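Ferulic acid esterase, AmCE1/Fae1A (Anaeromyces mucronatus, PDB 5CXX) probably hydrolyses feruloyl esters, releasing ferulic acid, with an alpha/beta-hydrolase fold, and is captured here with ferulic acid bound. Local coordinates at residues 66-69 against 70-73; 122-125 against 126-129; 264-267 against 268-271. All blocks are in the same frame, centred on the assembly; numbering follows the deposited sequence.

Interaction 1 (66-69 against 70-73); sequences MSYE and DSML
Tyr68 and Ser71 hold each other twice at the two ends of a type I beta turn, which runs on into the 3-10 segment 71-73. In the turn bond, Ser71 N donates to Tyr68 O at 2.9 Å. The second bond runs the other way: Tyr68 N donates to Ser71 OG at 3.0 Å, and its N-H...O angle of 169° makes it almost straight. The first torsion of Ser71 makes this possible, since it sets OG anti to the carbonyl carbon and beside the residue's own backbone N (chi1 -64°), facing back along the chain. Here the packing is tight, for Ser67 also closes on the hydroxyl, its CB 3.2 Å from Ser71 OG. Ser67 in turn lies about 7 Å, side chain to nearest ligand atom, from the bound ferulic acid.

Glu69 is buried too, and its side chain runs alongside that of Asp70, with Glu69 OE2 and Asp70 OD1 4.3 Å apart. Lys28 forms a salt bridge to each acid, and Asn43 donates to Asp70 OD1, which would be expected to ease the like charges. Through these partners the turn, in the loop after strand 58-62, is tied to the neighbouring strands 26-33 and 38-45.

The looser, solvent side belongs to the exposed Tyr68 ring and the partly exposed Asp70. Tyr68 CE2 passes Asp70 CB at 3.6 Å, but ring and carboxylate planes are turned 54° apart, so the two flat groups do not stack. Tyrosine and aspartate are joined at their outer ends by a water lying at the ring edge, in its plane: it is 2.6 Å from Tyr68 OH and donates to Asp70 OD2, also at 2.6 Å.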
loop_
_atom_site.group_PDB
_atom_site.type_symbol
_atom_site.label_atom_id
_atom_site.label_comp_id
_atom_site.label_asym_id
_atom_site.label_seq_id
_atom_site.Cartn_x
_atom_site.Cartn_y
_atom_site.Cartn_z
ATOM N N MET A 66 3.404 1.424 13.988
ATOM C CA MET A 66 4.460 0.859 14.862
ATOM C C MET A 66 5.433 -0.093 14.135
ATOM O O MET A 66 6.186 -0.835 14.751
ATOM C CB MET A 66 3.886 0.164 16.114
ATOM C CG MET A 66 2.718 1.028 16.729
ATOM S SD MET A 66 2.370 0.387 18.271
ATOM C CE MET A 66 0.725 1.192 18.539
ATOM N N SER A 67 5.408 -0.052 12.805
ATOM C CA SER A 67 6.313 -0.854 11.932
ATOM C C SER A 67 7.301 0.060 11.237
ATOM O O SER A 67 7.305 1.278 11.526
ATOM C CB SER A 67 5.486 -1.649 10.907
ATOM O OG SER A 67 4.773 -2.603 11.691
ATOM N N TYR A 68 8.109 -0.511 10.322
ATOM C CA TYR A 68 9.135 0.295 9.630
ATOM C C TYR A 68 9.438 -0.368 8.292
ATOM O O TYR A 68 8.743 -1.300 7.925
ATOM C CB TYR A 68 10.407 0.461 10.507
ATOM C CG TYR A 68 11.131 -0.844 10.808
ATOM C CD1 TYR A 68 10.572 -1.770 11.691
ATOM C CD2 TYR A 68 12.370 -1.151 10.176
ATOM C CE1 TYR A 68 11.215 -2.990 11.940
ATOM C CE2 TYR A 68 13.036 -2.368 10.435
ATOM C CZ TYR A 68 12.446 -3.268 11.318
ATOM O OH TYR A 68 13.043 -4.486 11.610
ATOM N N GLU A 69 10.462 0.114 7.617
ATOM C CA GLU A 69 10.602 -0.220 6.187
ATOM C C GLU A 69 10.903 -1.696 5.945
ATOM O O GLU A 69 10.641 -2.181 4.849
ATOM C CB GLU A 69 11.653 0.688 5.526
ATOM C CG GLU A 69 13.137 0.400 5.949
ATOM C CD GLU A 69 13.504 0.976 7.339
ATOM O OE1 GLU A 69 12.714 1.750 7.955
ATOM O OE2 GLU A 69 14.634 0.649 7.808
ATOM N N ASP A 70 11.389 -2.451 6.957
ATOM C CA ASP A 70 11.594 -3.880 6.718
ATOM C C ASP A 70 10.380 -4.747 7.032
ATOM O O ASP A 70 10.410 -5.981 6.806
ATOM C CB ASP A 70 12.810 -4.424 7.532
ATOM C CG ASP A 70 14.101 -3.804 7.139
ATOM O OD1 ASP A 70 14.234 -3.224 6.055
ATOM O OD2 ASP A 70 15.092 -3.955 7.933
ATOM N N SER A 71 9.322 -4.141 7.620
ATOM C CA SER A 71 8.282 -4.957 8.179
ATOM C C SER A 71 7.510 -5.777 7.130
ATOM O O SER A 71 7.145 -6.918 7.428
ATOM C CB SER A 71 7.282 -4.038 8.949
ATOM O OG SER A 71 8.003 -3.454 10.032
ATOM N N MET A 72 7.346 -5.246 5.917
ATOM C CA MET A 72 6.609 -6.045 4.924
ATOM C C MET A 72 7.479 -7.167 4.327
ATOM O O MET A 72 6.967 -7.960 3.547
ATOM C CB MET A 72 6.032 -5.122 3.821
ATOM C CG MET A 72 5.001 -4.096 4.398
ATOM S SD MET A 72 3.777 -4.740 5.549
ATOM C CE MET A 72 2.811 -5.743 4.482
ATOM N N LEU A 73 8.740 -7.274 4.787
ATOM C CA LEU A 73 9.591 -8.395 4.329
ATOM C C LEU A 73 9.576 -9.539 5.315
ATOM O O LEU A 73 10.249 -10.573 5.092
ATOM C CB LEU A 73 11.041 -7.944 4.092
ATOM C CG LEU A 73 11.201 -6.907 2.967
ATOM C CD1 LEU A 73 12.604 -6.292 3.064
ATOM C CD2 LEU A 73 10.915 -7.564 1.549
HETATM O O HOH W 1 15.320 -4.959 10.363
HETATM O O HOH W 2 7.796 -2.559 4.903
#

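Interaction 2 (122-125 against 126-129); sequences YDNF and INEL
Asn124 and Asn127 join through their side-chain amides, three residues apart along the chain. Asn127 ND2 donates to Asn124 OD1 at 2.9 Å, with the acceptor practically in the donor's amide plane. Seen from the acceptor the bond is less regular, because the nitrogen sits 41° above the carbonyl plane and misses the lone pair, as befits amides whose planes are 65° apart. The Asn124 amide has further partners: OD1 also accepts from Lys105, and ND2 donates to Ala103 O, so both of its polar atoms are engaged and its rotation is fixed.

The backbone bonds change character through the segment. Ile126 N reaches Asp123 O in a weak bond of 3.4 Å, and Asn124 O is shared between Asn127 N at 2.9 Å and Glu128 N, a weak partner at 3.3 Å. Only with Leu129 N to Phe125 O, at 2.8 Å, is there a strong bond of the regular i to i+4 kind.

Apolar contacts come from the Phe125 ring. With CG anti to the backbone N (chi1 -172°), the ring extends beside the following turn, where CE2 meets Leu129 CB at 3.7 Å and CE1 meets Glu128 CG at 3.8 Å. The Glu128 carboxylate continues past it to Tyr31 and Ser33.

Residues 122-129 join helices 116-123 and 125-140, and the mixed i to i+3 and i to i+4 bonding is consistent with an irregular passage between them, with Phe125 and Leu129 packed on central strand 58-62 of the alpha/beta-hydrolase sheet.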
loop_
_atom_site.group_PDB
_atom_site.type_symbol
_atom_site.label_atom_id
_atom_site.label_comp_id
_atom_site.label_asym_id
_atom_site.label_seq_id
_atom_site.Cartn_x
_atom_site.Cartn_y
_atom_site.Cartn_z
ATOM N N TYR A 122 1.988 9.575 9.998
ATOM C CA TYR A 122 1.552 8.780 8.875
ATOM C C TYR A 122 0.780 9.645 7.876
ATOM O O TYR A 122 0.911 9.489 6.643
ATOM C CB TYR A 122 0.639 7.568 9.354
ATOM C CG TYR A 122 1.490 6.522 10.043
ATOM C CD1 TYR A 122 1.927 6.710 11.360
ATOM C CD2 TYR A 122 1.847 5.333 9.335
ATOM C CE1 TYR A 122 2.773 5.729 11.968
ATOM C CE2 TYR A 122 2.669 4.355 9.958
ATOM C CZ TYR A 122 3.129 4.590 11.218
ATOM O OH TYR A 122 3.954 3.632 11.835
ATOM N N ASP A 123 -0.054 10.536 8.414
ATOM C CA ASP A 123 -0.779 11.454 7.510
ATOM C C ASP A 123 0.191 12.271 6.683
ATOM O O ASP A 123 -0.040 12.542 5.485
ATOM C CB ASP A 123 -1.682 12.420 8.294
ATOM C CG ASP A 123 -2.698 11.709 9.190
ATOM O OD1 ASP A 123 -3.017 10.540 8.848
ATOM O OD2 ASP A 123 -3.156 12.345 10.158
ATOM N N ASN A 124 1.327 12.655 7.273
ATOM C CA ASN A 124 2.265 13.504 6.580
ATOM C C ASN A 124 3.022 12.776 5.489
ATOM O O ASN A 124 3.738 13.406 4.685
ATOM C CB ASN A 124 3.270 14.110 7.617
ATOM C CG ASN A 124 3.944 15.336 7.086
ATOM O OD1 ASN A 124 3.279 16.227 6.507
ATOM N ND2 ASN A 124 5.250 15.458 7.350
ATOM N N PHE A 125 2.878 11.455 5.439
ATOM C CA PHE A 125 3.524 10.663 4.418
ATOM C C PHE A 125 3.066 11.067 3.002
ATOM O O PHE A 125 3.849 10.891 2.063
ATOM C CB PHE A 125 3.262 9.149 4.635
ATOM C CG PHE A 125 4.089 8.309 3.676
ATOM C CD1 PHE A 125 5.473 8.208 3.862
ATOM C CD2 PHE A 125 3.508 7.689 2.580
ATOM C CE1 PHE A 125 6.264 7.516 2.940
ATOM C CE2 PHE A 125 4.271 6.999 1.690
ATOM C CZ PHE A 125 5.666 6.879 1.860
ATOM N N ILE A 126 1.880 11.668 2.877
ATOM C CA ILE A 126 1.499 12.170 1.541
ATOM C C ILE A 126 2.546 13.162 1.017
ATOM O O ILE A 126 2.920 13.118 -0.149
ATOM C CB ILE A 126 0.089 12.788 1.563
ATOM C CG1 ILE A 126 -0.348 13.158 0.124
ATOM C CG2 ILE A 126 0.041 14.086 2.440
ATOM C CD1 ILE A 126 -1.881 13.489 0.096
ATOM N N ASN A 127 3.132 13.974 1.884
ATOM C CA ASN A 127 4.146 14.911 1.480
ATOM C C ASN A 127 5.511 14.216 1.230
ATOM O O ASN A 127 6.198 14.522 0.246
ATOM C CB ASN A 127 4.298 16.031 2.545
ATOM C CG ASN A 127 3.012 16.827 2.656
ATOM O OD1 ASN A 127 2.511 17.259 1.611
ATOM N ND2 ASN A 127 2.412 16.931 3.850
ATOM N N GLU A 128 5.850 13.258 2.101
ATOM C CA GLU A 128 7.100 12.464 1.922
ATOM C C GLU A 128 7.078 11.739 0.585
ATOM O O GLU A 128 8.051 11.805 -0.167
ATOM C CB GLU A 128 7.239 11.434 3.071
ATOM C CG GLU A 128 8.500 10.538 2.947
ATOM C CD GLU A 128 9.787 11.364 3.101
ATOM O OE1 GLU A 128 9.727 12.530 3.573
ATOM O OE2 GLU A 128 10.864 10.851 2.724
ATOM N N LEU A 129 5.934 11.130 0.268
ATOM C CA LEU A 129 5.877 10.335 -0.970
ATOM C C LEU A 129 6.012 11.272 -2.200
ATOM O O LEU A 129 6.798 11.019 -3.115
ATOM C CB LEU A 129 4.566 9.520 -0.982
ATOM C CG LEU A 129 4.406 8.726 -2.315
ATOM C CD1 LEU A 129 5.420 7.591 -2.412
ATOM C CD2 LEU A 129 2.947 8.158 -2.380
#

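Interaction 3 (264-267 against 268-271); sequences NFIQ and TTFG
Phe265 O gathers the backbone of Thr268 and Thr269 in the last part of helix 255-266 of this alpha/beta-hydrolase and the residues that follow: Thr268 N binds it at 2.9 Å with an N-H...O angle of 154°, and Thr269 N adds only a weak bond at 3.3 Å. The Thr268 side chain supplies a further donor, OG1, at 2.8 Å from Phe265 O. This hydroxyl lies in the carbonyl plane on a lone pair, whereas Thr268 N stands well above that plane, so the two strong donors use different sectors of the oxygen. A first torsion of 75° places OG1 between the residue's own backbone N and carbonyl carbon, from where it can turn back to the helix. The same torsion leaves the methyl CG2 to rest against Asn264 O, 3.5 Å away.

Thr269 meets the Phe265 side chain instead. Its CG2 lies over one face of the ring in a CH-pi contact, 3.9 Å from the ring centroid and only 18° off the normal, shifted toward the rim on the side of CE2 and CZ. The ring and the threonine both pack against strands 150-155 and 175-179, which places the contact between the helix and the central sheet. On its other branch, the Thr269 hydroxyl shares a water with two carbonyl oxygens. That water donates to Ile266 O at 2.9 Å and to Thr269 O at 2.8 Å, while accepting the proton of Thr269 OG1.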
loop_
_atom_site.group_PDB
_atom_site.type_symbol
_atom_site.label_atom_id
_atom_site.label_comp_id
_atom_site.label_asym_id
_atom_site.label_seq_id
_atom_site.Cartn_x
_atom_site.Cartn_y
_atom_site.Cartn_z
ATOM N N ASN A 264 -4.396 -10.523 -5.055
ATOM C CA ASN A 264 -5.372 -9.987 -6.006
ATOM C C ASN A 264 -4.945 -8.647 -6.603
ATOM O O ASN A 264 -5.145 -8.398 -7.811
ATOM C CB ASN A 264 -6.718 -9.861 -5.275
ATOM C CG ASN A 264 -7.411 -11.191 -5.115
ATOM O OD1 ASN A 264 -8.033 -11.678 -6.071
ATOM N ND2 ASN A 264 -7.322 -11.777 -3.925
ATOM N N PHE A 265 -4.337 -7.788 -5.791
ATOM C CA PHE A 265 -3.950 -6.490 -6.291
ATOM C C PHE A 265 -2.939 -6.552 -7.434
ATOM O O PHE A 265 -3.058 -5.866 -8.448
ATOM C CB PHE A 265 -3.413 -5.674 -5.112
ATOM C CG PHE A 265 -3.046 -4.226 -5.442
ATOM C CD1 PHE A 265 -4.039 -3.314 -5.865
ATOM C CD2 PHE A 265 -1.736 -3.806 -5.304
ATOM C CE1 PHE A 265 -3.683 -1.957 -6.109
ATOM C CE2 PHE A 265 -1.366 -2.485 -5.590
ATOM C CZ PHE A 265 -2.332 -1.566 -5.971
ATOM N N ILE A 266 -1.898 -7.376 -7.254
ATOM C CA ILE A 266 -0.799 -7.394 -8.238
ATOM C C ILE A 266 -1.240 -8.041 -9.554
ATOM O O ILE A 266 -0.655 -7.821 -10.608
ATOM C CB ILE A 266 0.435 -8.110 -7.609
ATOM C CG1 ILE A 266 0.990 -7.234 -6.477
ATOM C CG2 ILE A 266 1.548 -8.385 -8.681
ATOM C CD1 ILE A 266 1.614 -5.882 -6.900
ATOM N N GLN A 267 -2.318 -8.831 -9.491
ATOM C CA GLN A 267 -2.900 -9.321 -10.728
ATOM C C GLN A 267 -3.550 -8.217 -11.564
ATOM O O GLN A 267 -3.837 -8.437 -12.755
ATOM C CB GLN A 267 -3.964 -10.374 -10.425
ATOM C CG GLN A 267 -3.364 -11.710 -10.066
ATOM C CD GLN A 267 -4.432 -12.703 -9.731
ATOM O OE1 GLN A 267 -5.126 -13.226 -10.625
ATOM N NE2 GLN A 267 -4.637 -12.939 -8.449
ATOM N N THR A 268 -3.817 -7.070 -10.950
ATOM C CA THR A 268 -4.507 -5.995 -11.693
ATOM C C THR A 268 -3.580 -4.856 -12.115
ATOM O O THR A 268 -3.944 -4.031 -12.953
ATOM C CB THR A 268 -5.632 -5.366 -10.877
ATOM O OG1 THR A 268 -5.097 -4.513 -9.856
ATOM C CG2 THR A 268 -6.586 -6.416 -10.299
ATOM N N THR A 269 -2.411 -4.769 -11.501
ATOM C CA THR A 269 -1.634 -3.545 -11.696
ATOM C C THR A 269 -0.999 -3.476 -13.076
ATOM O O THR A 269 -0.587 -4.500 -13.667
ATOM C CB THR A 269 -0.533 -3.402 -10.611
ATOM O OG1 THR A 269 0.133 -4.653 -10.416
ATOM C CG2 THR A 269 -1.161 -3.007 -9.262
ATOM N N PHE A 270 -0.876 -2.243 -13.589
ATOM C CA PHE A 270 -0.080 -1.948 -14.774
ATOM C C PHE A 270 -0.535 -2.695 -16.026
ATOM O O PHE A 270 0.274 -3.068 -16.858
ATOM C CB PHE A 270 1.392 -2.251 -14.504
ATOM C CG PHE A 270 1.860 -1.740 -13.158
ATOM C CD1 PHE A 270 1.596 -0.453 -12.754
ATOM C CD2 PHE A 270 2.594 -2.571 -12.324
ATOM C CE1 PHE A 270 2.027 -0.002 -11.478
ATOM C CE2 PHE A 270 3.082 -2.126 -11.060
ATOM C CZ PHE A 270 2.778 -0.827 -10.641
ATOM N N GLY A 271 -1.840 -2.850 -16.168
ATOM C CA GLY A 271 -2.370 -3.424 -17.381
ATOM C C GLY A 271 -2.193 -4.931 -17.513
ATOM O O GLY A 271 -2.337 -5.470 -18.613
HETATM O O HOH W 3 1.092 -6.399 -12.503
#

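In the fold
All three are local contacts in one alpha/beta-hydrolase chain, but they differ in burial. Interaction 1 is a surface turn tied to strands 26-33 and 38-45; interactions 2 and 3 are buried, each with a phenylalanine against the sheet, on strand 58-62 in interaction 2 and on strands 150-155 and 175-179 in interaction 3. Interactions 1 and 2 adjoin through a probable, weak hydrogen bond between Met66 N and Tyr122 OH. Interaction 3 lies across the chain's centre from both, yet Met72 of interaction 1 touches its helix, 255-266. Interactions 1 and 3 share hydroxyl-to-backbone bonds of opposite direction and bridging waters; interaction 1 adds carboxylates, whereas interaction 2 joins two amides.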